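Local coordinates for protein 2,3-dihydroxybenzoate-AMP ligase (Mycobacterium smegmatis, PDB 5KEI) that belongs to the ANL superfamily of AMP-binding enzymes, built from a large N-terminal part and a small C-terminal domain, at residues P27-A30 with E31-Q34; L51-A54 with A55-W58; A256-F259 with P260-P264; G265-G268 with A269-V272; A420-E423 with R424-P428. All blocks are in the same frame, centred on the assembly; numbering follows the deposited sequence.

The five contacts follow one another along the chain, each a single helical turn or helix end. Contact 1 starts helix 30-38 at the surface, and contact 2 ends helix 49-57, the next helix. Contacts 3 and 4 centre on helices 258-262 and 265-271, which connect strand 248-251 to its parallel neighbour 275-278. Their centres are about 10 Å apart, joined by probable hydrogen bonds from Leu266 N to Pro260 O and from Leu267 N to Leu261 O. Contact 4 also packs on contact 2, Met270 on Leu51 and Ala54. Contacts 2 to 4 thus form one packed region of the large N-terminal part, while contact 5, about 40 Å from contact 2 between centres, lies where that part meets the C-terminal domain.

Contact 1. Residues P27-A30 with E31-Q34; sequences PFPA and ERAQ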
loop_
_atom_site.group_PDB
_atom_site.type_symbol
_atom_site.label_atom_id
_atom_site.label_comp_id
_atom_site.label_asym_id
_atom_site.label_seq_id
_atom_site.Cartn_x
_atom_site.Cartn_y
_atom_site.Cartn_z
ATOM N N PRO A 27 17.328 -0.660 -3.881
ATOM C CA PRO A 27 17.486 0.713 -3.391
ATOM C C PRO A 27 17.206 1.760 -4.447
ATOM O O PRO A 27 17.162 1.444 -5.625
ATOM C CB PRO A 27 18.962 0.766 -2.958
ATOM C CG PRO A 27 19.640 -0.345 -3.678
ATOM C CD PRO A 27 18.596 -1.416 -3.884
ATOM N N PHE A 28 17.011 3.004 -4.021
ATOM C CA PHE A 28 17.000 4.124 -4.953
ATOM C C PHE A 28 18.397 4.295 -5.529
ATOM O O PHE A 28 19.380 4.223 -4.799
ATOM C CB PHE A 28 16.566 5.413 -4.263
ATOM C CG PHE A 28 15.104 5.491 -4.007
ATOM C CD1 PHE A 28 14.286 6.266 -4.821
ATOM C CD2 PHE A 28 14.534 4.778 -2.956
ATOM C CE1 PHE A 28 12.935 6.339 -4.591
ATOM C CE2 PHE A 28 13.175 4.845 -2.720
ATOM C CZ PHE A 28 12.373 5.630 -3.536
ATOM N N PRO A 29 18.490 4.527 -6.838
ATOM C CA PRO A 29 19.806 4.819 -7.414
ATOM C C PRO A 29 20.452 6.045 -6.755
ATOM O O PRO A 29 19.775 7.035 -6.482
ATOM C CB PRO A 29 19.492 5.086 -8.888
ATOM C CG PRO A 29 18.143 4.415 -9.125
ATOM C CD PRO A 29 17.407 4.588 -7.835
ATOM N N ALA A 30 21.751 5.948 -6.499
ATOM C CA ALA A 30 22.538 6.994 -5.843
ATOM C C ALA A 30 22.286 8.416 -6.369
ATOM O O ALA A 30 22.100 9.349 -5.582
ATOM C CB ALA A 30 24.021 6.656 -5.955
ATOM N N GLU A 31 22.264 8.588 -7.686
ATOM C CA GLU A 31 22.141 9.929 -8.249
ATOM C C GLU A 31 20.751 10.527 -7.999
ATOM O O GLU A 31 20.621 11.738 -7.799
ATOM C CB GLU A 31 22.465 9.924 -9.753
ATOM C CG GLU A 31 21.445 9.207 -10.657
ATOM C CD GLU A 31 21.579 7.674 -10.650
ATOM O OE1 GLU A 31 22.426 7.146 -9.879
ATOM O OE2 GLU A 31 20.833 7.003 -11.420
ATOM N N ARG A 32 19.717 9.685 -7.998
ATOM C CA ARG A 32 18.361 10.161 -7.710
ATOM C C ARG A 32 18.254 10.456 -6.213
ATOM O O ARG A 32 17.664 11.456 -5.811
ATOM C CB ARG A 32 17.293 9.142 -8.148
ATOM C CG ARG A 32 17.174 8.896 -9.666
ATOM C CD ARG A 32 16.161 7.783 -9.940
ATOM N NE ARG A 32 14.902 8.050 -9.238
ATOM C CZ ARG A 32 14.008 7.131 -8.864
ATOM N NH1 ARG A 32 14.196 5.843 -9.134
ATOM N NH2 ARG A 32 12.906 7.511 -8.226
ATOM N N ALA A 33 18.840 9.589 -5.394
ATOM C CA ALA A 33 18.821 9.776 -3.949
ATOM C C ALA A 33 19.443 11.121 -3.576
ATOM O O ALA A 33 18.845 11.894 -2.822
ATOM C CB ALA A 33 19.546 8.636 -3.256
ATOM N N GLN A 34 20.623 11.412 -4.130
ATOM C CA GLN A 34 21.299 12.690 -3.880
ATOM C C GLN A 34 20.439 13.884 -4.299
ATOM O O GLN A 34 20.332 14.872 -3.559
ATOM C CB GLN A 34 22.647 12.729 -4.599
ATOM C CG GLN A 34 23.484 13.988 -4.342
ATOM C CD GLN A 34 23.563 14.390 -2.866
ATOM O OE1 GLN A 34 23.683 13.546 -1.962
ATOM N NE2 GLN A 34 23.483 15.699 -2.619
#
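Phe28 and Arg32 meet at the N-terminal end of helix 30-38, where Pro29 holds the N-cap position and an extended loop passes into the first helical turn. Their side chains are nearly perpendicular, with the ring and guanidinium planes inclined by 59°. Each sees the other differently: NH2 of Arg32 comes to the edge of the Phe28 ring, 3.8 Å from CE1, while CD1 of Phe28 lies over one face of the guanidinium, displaced toward its rim. The pair is thus not a flat stack. Arg32 gets there by a bend at chi3 (51°) that turns the guanidinium back over the loop. On the way it runs abreast of Pro29, and NH1 of Arg32 passes 3.7 Å from CD of Pro29. The polar end is fixed by partners elsewhere, NH1 by Asn413 and NH2 by the hydroxyl of Tyr36 further along the same helix; the Phe28 ring also packs edge-to-face with Trp42. Glu31 folds back as well: its CG is flanked by both backbone neighbours of CA, N and C, and a bend at chi2 lays OE2 of Glu31 3.4 Å from CB of Pro29. The backbone bonds of the first turn form here. Gln34 N binds Ala30 O at 2.9 Å, and Pro29 O accepts two backbone donors: a bond from Ala33 N at 2.9 Å and a weak one from Arg32 N at 3.1 Å.

Contact 2. Residues L51-A54 with A55-W58; sequences LRTA and ARTW
From Leu51 O to Ala55 N (2.7 Å) and on to the bond from Trp58 N to Ala54 O (2.9 Å), the backbone runs through the last turns of helix 49-57, which Trp58 is the first residue to leave. Thr57 strengthens this end with its side chain. Its hydroxyl, swung to the side of its own N-H (chi1 -48°), donates from OG1 to Thr53 O at 2.8 Å from above the carbonyl plane, while Thr57 N makes a weak bond to the same oxygen. The other branch, Thr57 CG2, sits over the centre of the Trp58 indole, 3.3 Å above its plane, and CE3 of Trp58 reaches 4.2 Å from CB of Ala54. On another side of the helix two arginines pass each other. CG of Arg52 touches the Arg56 guanidinium at its edge, in plane, 3.2 Å from NH2. OG1 of Thr53, hydrogen-bonded to Ser49 O one turn back, only packs over one face of that group, toward the rim. Arg52 bends at chi2 and chi3 toward helix 73-88, where NH1 forms a salt bridge with Asp77 and NH2 one with Asp81. NE of Arg52 stays 5.3 Å from NH2 of Arg56, so the cationic groups do not touch; the two aspartates would balance the charge of Arg52, next to which Arg117 also lies, and may ease its proximity to Arg56.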
loop_
_atom_site.group_PDB
_atom_site.type_symbol
_atom_site.label_atom_id
_atom_site.label_comp_id
_atom_site.label_asym_id
_atom_site.label_seq_id
_atom_site.Cartn_x
_atom_site.Cartn_y
_atom_site.Cartn_z
ATOM N N LEU A 51 7.678 11.126 15.728
ATOM C CA LEU A 51 7.074 11.198 17.065
ATOM C C LEU A 51 7.966 11.966 18.025
ATOM O O LEU A 51 7.488 12.787 18.815
ATOM C CB LEU A 51 6.805 9.803 17.629
ATOM C CG LEU A 51 6.424 9.675 19.116
ATOM C CD1 LEU A 51 5.241 10.565 19.526
ATOM C CD2 LEU A 51 6.126 8.216 19.445
ATOM N N ARG A 52 9.263 11.685 17.934
ATOM C CA ARG A 52 10.271 12.291 18.785
ATOM C C ARG A 52 10.247 13.803 18.644
ATOM O O ARG A 52 10.183 14.525 19.640
ATOM C CB ARG A 52 11.667 11.746 18.441
ATOM C CG ARG A 52 12.766 12.157 19.421
ATOM C CD ARG A 52 12.585 11.469 20.747
ATOM N NE ARG A 52 12.963 10.059 20.679
ATOM C CZ ARG A 52 12.613 9.149 21.582
ATOM N NH1 ARG A 52 11.848 9.494 22.608
ATOM N NH2 ARG A 52 13.016 7.889 21.452
ATOM N N THR A 53 10.291 14.274 17.405
ATOM C CA THR A 53 10.315 15.711 17.153
ATOM C C THR A 53 9.003 16.361 17.576
ATOM O O THR A 53 9.007 17.421 18.198
ATOM C CB THR A 53 10.603 16.011 15.684
ATOM O OG1 THR A 53 11.898 15.494 15.351
ATOM C CG2 THR A 53 10.563 17.522 15.410
ATOM N N ALA A 54 7.890 15.703 17.262
ATOM C CA ALA A 54 6.574 16.137 17.712
ATOM C C ALA A 54 6.473 16.200 19.242
ATOM O O ALA A 54 5.865 17.104 19.799
ATOM C CB ALA A 54 5.500 15.206 17.148
ATOM N N ALA A 55 7.063 15.223 19.915
ATOM C CA ALA A 55 7.062 15.178 21.371
ATOM C C ALA A 55 7.885 16.306 22.001
ATOM O O ALA A 55 7.557 16.758 23.098
ATOM C CB ALA A 55 7.577 13.829 21.849
ATOM N N ARG A 56 8.945 16.754 21.320
ATOM C CA ARG A 56 9.745 17.895 21.791
ATOM C C ARG A 56 9.056 19.233 21.527
ATOM O O ARG A 56 9.248 20.194 22.262
ATOM C CB ARG A 56 11.136 17.924 21.133
ATOM C CG ARG A 56 12.069 16.730 21.420
ATOM C CD ARG A 56 13.348 16.825 20.560
ATOM N NE ARG A 56 13.589 15.611 19.771
ATOM C CZ ARG A 56 14.396 15.546 18.711
ATOM N NH1 ARG A 56 15.043 16.630 18.297
ATOM N NH2 ARG A 56 14.540 14.400 18.049
ATOM N N THR A 57 8.258 19.297 20.468
ATOM C CA THR A 57 7.652 20.555 20.033
ATOM C C THR A 57 6.300 20.812 20.686
ATOM O O THR A 57 6.022 21.914 21.146
ATOM C CB THR A 57 7.454 20.589 18.495
ATOM O OG1 THR A 57 8.658 20.179 17.831
ATOM C CG2 THR A 57 7.076 21.994 18.045
ATOM N N TRP A 58 5.450 19.793 20.694
ATOM C CA TRP A 58 4.100 19.918 21.229
ATOM C C TRP A 58 3.858 18.873 22.296
ATOM O O TRP A 58 2.951 18.044 22.150
ATOM C CB TRP A 58 3.060 19.781 20.118
ATOM C CG TRP A 58 3.296 20.722 18.998
ATOM C CD1 TRP A 58 2.988 22.048 18.971
ATOM C CD2 TRP A 58 3.902 20.420 17.734
ATOM N NE1 TRP A 58 3.370 22.598 17.772
ATOM C CE2 TRP A 58 3.925 21.623 16.992
ATOM C CE3 TRP A 58 4.424 19.258 17.162
ATOM C CZ2 TRP A 58 4.460 21.690 15.696
ATOM C CZ3 TRP A 58 4.937 19.323 15.882
ATOM C CH2 TRP A 58 4.957 20.534 15.162
#

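Contact 3. Residues A256-F259 with P260-P264; sequences AHNF and PLACP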
loop_
_atom_site.group_PDB
_atom_site.type_symbol
_atom_site.label_atom_id
_atom_site.label_comp_id
_atom_site.label_asym_id
_atom_site.label_seq_id
_atom_site.Cartn_x
_atom_site.Cartn_y
_atom_site.Cartn_z
ATOM N N ALA A 256 -3.611 0.687 8.988
ATOM C CA ALA A 256 -2.348 0.193 8.428
ATOM C C ALA A 256 -2.236 0.462 6.938
ATOM O O ALA A 256 -1.166 0.290 6.349
ATOM C CB ALA A 256 -2.178 -1.293 8.695
ATOM N N HIS A 257 -3.337 0.871 6.326
ATOM C CA HIS A 257 -3.305 1.195 4.908
ATOM C C HIS A 257 -2.575 2.521 4.677
ATOM O O HIS A 257 -2.748 3.468 5.447
ATOM C CB HIS A 257 -4.719 1.273 4.334
ATOM C CG HIS A 257 -4.752 1.341 2.838
ATOM N ND1 HIS A 257 -4.487 2.500 2.138
ATOM C CD2 HIS A 257 -5.002 0.389 1.907
ATOM C CE1 HIS A 257 -4.588 2.263 0.843
ATOM N NE2 HIS A 257 -4.896 0.988 0.676
ATOM N N ASN A 258 -1.767 2.572 3.620
ATOM C CA ASN A 258 -1.045 3.773 3.228
ATOM C C ASN A 258 -1.879 5.063 3.349
ATOM O O ASN A 258 -1.400 6.085 3.851
ATOM C CB ASN A 258 -0.546 3.620 1.793
ATOM C CG ASN A 258 0.424 4.709 1.398
ATOM O OD1 ASN A 258 1.197 5.185 2.229
ATOM N ND2 ASN A 258 0.402 5.101 0.131
ATOM N N PHE A 259 -3.137 4.995 2.926
ATOM C CA PHE A 259 -3.944 6.198 2.779
ATOM C C PHE A 259 -4.188 6.891 4.143
ATOM O O PHE A 259 -3.829 8.054 4.283
ATOM C CB PHE A 259 -5.251 5.853 2.043
ATOM C CG PHE A 259 -6.080 7.046 1.642
ATOM C CD1 PHE A 259 -5.532 8.322 1.597
ATOM C CD2 PHE A 259 -7.421 6.885 1.314
ATOM C CE1 PHE A 259 -6.291 9.420 1.228
ATOM C CE2 PHE A 259 -8.207 7.989 0.949
ATOM C CZ PHE A 259 -7.627 9.265 0.900
ATOM N N PRO A 260 -4.760 6.190 5.160
ATOM C CA PRO A 260 -4.856 6.897 6.456
ATOM C C PRO A 260 -3.590 6.822 7.309
ATOM O O PRO A 260 -3.567 7.369 8.422
ATOM C CB PRO A 260 -5.990 6.169 7.178
ATOM C CG PRO A 260 -5.898 4.750 6.644
ATOM C CD PRO A 260 -5.452 4.876 5.200
ATOM N N LEU A 261 -2.559 6.137 6.827
ATOM C CA LEU A 261 -1.317 6.074 7.580
ATOM C C LEU A 261 -0.402 7.284 7.289
ATOM O O LEU A 261 0.219 7.833 8.191
ATOM C CB LEU A 261 -0.595 4.757 7.275
ATOM C CG LEU A 261 0.676 4.491 8.067
ATOM C CD1 LEU A 261 0.383 4.552 9.562
ATOM C CD2 LEU A 261 1.245 3.129 7.653
ATOM N N ALA A 262 -0.320 7.709 6.031
ATOM C CA ALA A 262 0.634 8.758 5.672
ATOM C C ALA A 262 0.217 9.701 4.553
ATOM O O ALA A 262 1.047 10.438 4.048
ATOM C CB ALA A 262 1.962 8.107 5.304
ATOM N N CYS A 263 -1.055 9.716 4.170
ATOM C CA CYS A 263 -1.455 10.518 3.013
ATOM C C CYS A 263 -2.550 11.566 3.234
ATOM O O CYS A 263 -3.529 11.568 2.491
ATOM C CB CYS A 263 -1.907 9.569 1.898
ATOM S SG CYS A 263 -0.626 8.360 1.420
ATOM N N PRO A 264 -2.399 12.479 4.222
ATOM C CA PRO A 264 -1.326 12.640 5.216
ATOM C C PRO A 264 -1.489 11.708 6.411
ATOM O O PRO A 264 -0.490 11.365 7.027
ATOM C CB PRO A 264 -1.465 14.109 5.656
ATOM C CG PRO A 264 -2.923 14.391 5.534
ATOM C CD PRO A 264 -3.380 13.582 4.306
#
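Pro260 sits in the first turn of helix 258-262, a short helix within the crossover from strand 248-251 to strand 275-278, with His257 at the N-cap. The imidazole caps the turn: His257 ND1 accepts a nearly straight bond from Phe259 N at 2.9 Å, with the donor in the ring plane. Pro260, which has no N-H to give, instead places CD 3.1 Å from His257 O and 3.8 Å from His257 CB, its ring set roughly square to the histidine side chain. Leu261 follows with weak bonds from its N to both His257 O and Asn258 O, and its CB also rests on His257 O. Ala262 N makes a sounder bond to Asn258 O, 2.9 Å long. Cys263 turns its side chain back toward the helix start: a chi1 of -57° puts SG on the same side as its backbone N, 3.7 Å from ND2 of Asn258. That amide is oriented by Tyr230, whose hydroxyl bonds OD1. Cys263 N binds Phe259 O. The Phe259 ring meets the same residue by its edge, with Cys263 CB in the ring plane 3.8 Å from CD1, and Cys263 O approaches that edge 3.7 Å from CE1. Pro264 comes next through a cis peptide and packs on Gln327 of strand 325-328, whose NE2 also hydrogen-bonds the carbonyl oxygen of Cys263.

Contact 4. Residues G265-G268 with A269-V272; sequences GLLG and AMTV
Gly268 and Thr271 form the tight part of this turn, at the C-terminal end of helix 265-271. A chi1 of 59° stands OG1 of Thr271 over its own backbone, so that the hydroxyl folds back on the helix and donates to Gly268 O; the modelled 2.5 Å between OG1 and that oxygen is very short and its exact length is doubtful. Thr271 N binds Leu267 O at 2.9 Å and, weakly, Gly268 O, while CG2 of Thr271 lies 3.3 Å from Leu267 O. Ala269 is held closely too: its N bonds Gly265 O at 2.9 Å, and its CB rests 3.2 Å from the same oxygen.

The other side chains meet more loosely. Leu266 and Met270 run in the same direction next to each other, with SD of Met270 4.0 Å from CD1 of Leu266; Leu267 CD2 is further still, at 4.4 Å. Met270 is extended to its sulfur and then bends at chi3. This apolar side is nevertheless buried, for Met270 packs on Val50 and Leu51 of helix 49-57 and on Phe113 of helix 107-117, while Leu266 and Ala269 lie on Thr276 of strand 275-278. Partial exposure begins only at Thr271 and Val272, where the helix gives way to loop. This is the last helix of a beta-alpha-beta crossover, delivering the chain to strand 275-278, parallel to its neighbour 248-251.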
loop_
_atom_site.group_PDB
_atom_site.type_symbol
_atom_site.label_atom_id
_atom_site.label_comp_id
_atom_site.label_asym_id
_atom_site.label_seq_id
_atom_site.Cartn_x
_atom_site.Cartn_y
_atom_site.Cartn_z
ATOM N N GLY A 265 -2.716 11.321 6.743
ATOM C CA GLY A 265 -2.956 10.314 7.763
ATOM C C GLY A 265 -2.401 10.642 9.139
ATOM O O GLY A 265 -2.123 11.803 9.453
ATOM N N LEU A 266 -2.262 9.610 9.960
ATOM C CA LEU A 266 -1.687 9.705 11.302
ATOM C C LEU A 266 -0.293 10.344 11.322
ATOM O O LEU A 266 -0.043 11.266 12.093
ATOM C CB LEU A 266 -1.629 8.310 11.941
ATOM C CG LEU A 266 -0.746 8.214 13.191
ATOM C CD1 LEU A 266 -1.401 8.854 14.399
ATOM C CD2 LEU A 266 -0.378 6.781 13.476
ATOM N N LEU A 267 0.599 9.885 10.454
ATOM C CA LEU A 267 1.964 10.401 10.414
ATOM C C LEU A 267 2.069 11.853 9.975
ATOM O O LEU A 267 2.809 12.656 10.583
ATOM C CB LEU A 267 2.812 9.519 9.495
ATOM C CG LEU A 267 2.943 8.101 10.098
ATOM C CD1 LEU A 267 3.744 7.177 9.243
ATOM C CD2 LEU A 267 3.563 8.143 11.488
ATOM N N GLY A 268 1.352 12.198 8.914
ATOM C CA GLY A 268 1.372 13.567 8.447
ATOM C C GLY A 268 0.799 14.437 9.543
ATOM O O GLY A 268 1.363 15.473 9.867
ATOM N N ALA A 269 -0.306 13.991 10.136
ATOM C CA ALA A 269 -0.881 14.687 11.277
ATOM C C ALA A 269 0.178 14.877 12.377
ATOM O O ALA A 269 0.261 15.945 12.971
ATOM C CB ALA A 269 -2.094 13.928 11.813
ATOM N N MET A 270 1.013 13.864 12.622
ATOM C CA MET A 270 2.001 13.962 13.690
ATOM C C MET A 270 3.144 14.914 13.338
ATOM O O MET A 270 3.787 15.453 14.227
ATOM C CB MET A 270 2.556 12.583 14.047
ATOM C CG MET A 270 1.647 11.755 14.951
ATOM S SD MET A 270 2.316 10.101 15.253
ATOM C CE MET A 270 3.645 10.452 16.376
ATOM N N THR A 271 3.400 15.136 12.056
ATOM C CA THR A 271 4.442 16.081 11.689
ATOM C C THR A 271 4.071 17.531 12.008
ATOM O O THR A 271 4.964 18.383 12.074
ATOM C CB THR A 271 4.802 16.009 10.193
ATOM O OG1 THR A 271 3.637 16.289 9.413
ATOM C CG2 THR A 271 5.370 14.643 9.822
ATOM N N VAL A 272 2.777 17.824 12.186
ATOM C CA VAL A 272 2.354 19.196 12.537
ATOM C C VAL A 272 1.775 19.331 13.951
ATOM O O VAL A 272 1.222 20.378 14.301
ATOM C CB VAL A 272 1.278 19.772 11.562
ATOM C CG1 VAL A 272 1.835 19.959 10.137
ATOM C CG2 VAL A 272 -0.006 18.933 11.602
#

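Contact 5. Residues A420-E423 with R424-P428; sequences AANE and RSFSP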
loop_
_atom_site.group_PDB
_atom_site.type_symbol
_atom_site.label_atom_id
_atom_site.label_comp_id
_atom_site.label_asym_id
_atom_site.label_seq_id
_atom_site.Cartn_x
_atom_site.Cartn_y
_atom_site.Cartn_z
ATOM N N ALA A 420 10.974 -12.168 -9.385
ATOM C CA ALA A 420 10.131 -12.443 -10.551
ATOM C C ALA A 420 9.092 -11.326 -10.754
ATOM O O ALA A 420 8.903 -10.840 -11.869
ATOM C CB ALA A 420 9.445 -13.799 -10.421
ATOM N N ALA A 421 8.429 -10.907 -9.680
ATOM C CA ALA A 421 7.467 -9.803 -9.788
ATOM C C ALA A 421 8.140 -8.501 -10.241
ATOM O O ALA A 421 7.545 -7.704 -10.969
ATOM C CB ALA A 421 6.747 -9.596 -8.475
ATOM N N ASN A 422 9.388 -8.290 -9.836
ATOM C CA ASN A 422 10.087 -7.074 -10.233
ATOM C C ASN A 422 10.433 -7.026 -11.714
ATOM O O ASN A 422 10.229 -5.996 -12.348
ATOM C CB ASN A 422 11.335 -6.893 -9.392
ATOM C CG ASN A 422 11.002 -6.494 -7.987
ATOM O OD1 ASN A 422 9.947 -5.898 -7.753
ATOM N ND2 ASN A 422 11.878 -6.812 -7.037
ATOM N N GLU A 423 10.934 -8.129 -12.271
ATOM C CA GLU A 423 11.151 -8.217 -13.719
ATOM C C GLU A 423 9.890 -7.872 -14.485
ATOM O O GLU A 423 9.935 -7.242 -15.536
ATOM C CB GLU A 423 11.606 -9.613 -14.128
ATOM C CG GLU A 423 12.985 -10.001 -13.645
ATOM C CD GLU A 423 13.403 -11.383 -14.142
ATOM O OE1 GLU A 423 12.684 -11.940 -15.012
ATOM O OE2 GLU A 423 14.447 -11.899 -13.661
ATOM N N ARG A 424 8.761 -8.276 -13.925
ATOM C CA ARG A 424 7.465 -8.183 -14.593
ATOM C C ARG A 424 6.798 -6.801 -14.439
ATOM O O ARG A 424 6.163 -6.303 -15.369
ATOM C CB ARG A 424 6.561 -9.298 -14.042
ATOM C CG ARG A 424 5.165 -9.385 -14.606
ATOM C CD ARG A 424 4.366 -10.493 -13.915
ATOM N NE ARG A 424 2.922 -10.376 -14.174
ATOM C CZ ARG A 424 2.294 -10.884 -15.239
ATOM N NH1 ARG A 424 2.969 -11.558 -16.169
ATOM N NH2 ARG A 424 0.983 -10.719 -15.378
ATOM N N SER A 425 6.988 -6.167 -13.283
ATOM C CA SER A 425 6.219 -4.984 -12.899
ATOM C C SER A 425 6.901 -3.630 -13.154
ATOM O O SER A 425 6.283 -2.582 -12.965
ATOM C CB SER A 425 5.864 -5.074 -11.411
ATOM O OG SER A 425 5.264 -6.318 -11.084
ATOM N N PHE A 426 8.164 -3.643 -13.570
ATOM C CA PHE A 426 8.891 -2.396 -13.785
ATOM C C PHE A 426 9.494 -2.257 -15.186
ATOM O O PHE A 426 10.087 -3.193 -15.723
ATOM C CB PHE A 426 10.018 -2.238 -12.740
ATOM C CG PHE A 426 9.524 -2.100 -11.321
ATOM C CD1 PHE A 426 9.307 -3.217 -10.537
ATOM C CD2 PHE A 426 9.278 -0.861 -10.779
ATOM C CE1 PHE A 426 8.841 -3.091 -9.233
ATOM C CE2 PHE A 426 8.811 -0.731 -9.476
ATOM C CZ PHE A 426 8.589 -1.844 -8.707
ATOM N N SER A 427 9.303 -1.069 -15.755
ATOM C CA SER A 427 10.104 -0.490 -16.837
ATOM C C SER A 427 11.623 -0.763 -16.732
ATOM O O SER A 427 12.167 -0.892 -15.634
ATOM C CB SER A 427 9.825 1.030 -16.847
ATOM O OG SER A 427 10.751 1.785 -17.597
ATOM N N PRO A 428 12.323 -0.858 -17.877
ATOM C CA PRO A 428 13.787 -0.993 -17.801
ATOM C C PRO A 428 14.447 0.257 -17.205
ATOM O O PRO A 428 15.494 0.152 -16.570
ATOM C CB PRO A 428 14.205 -1.189 -19.265
ATOM C CG PRO A 428 12.964 -1.667 -19.966
ATOM C CD PRO A 428 11.821 -0.997 -19.257
#
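Asn422 and Phe426 share a first torsion that carries CG to the far side from the carbonyl carbon (chi1 -72° and -65°); one helical turn apart, the matching torsions let the two side chains run alongside each other at the C-terminal end of helix 419-425. The amide and ring planes stand 64° apart. OD1 of Asn422 comes obliquely to the Phe426 ring, 3.4 Å from CE1, while CA of Asn422 lies at the ring edge, in plane, and its carbonyl O is 3.4 Å from CD1. The amide is held from elsewhere, since OD1 accepts a bond from Tyr415 N; the ring itself packs on Leu412. Ser425 grips the preceding turn twice: OG donates to Ala421 O at 2.7 Å and N donates to the same oxygen at 2.8 Å. The carbonyl of Ala421 thus serves two donors, with a weak third from Arg424 N, whose better bond goes to Ala420 O at 3.3 Å. Phe426, already leaving helical geometry, keeps a weak bond from its N to Asn422 O. The two charged side chains find their partners outside the turn. Arg424 is extended as far as NE and its NH2 forms a salt bridge with Glu473 of helix 469-477, with a long, weak ion pair from NE to Glu474; Glu423 OE1 bonds the indole NH of Trp483. The arrangement is a helix C-terminus that leads into strand 432-440 of the four-stranded antiparallel sheet and carries polar links to the C-terminal domain, the part known to change its orientation in ANL enzymes.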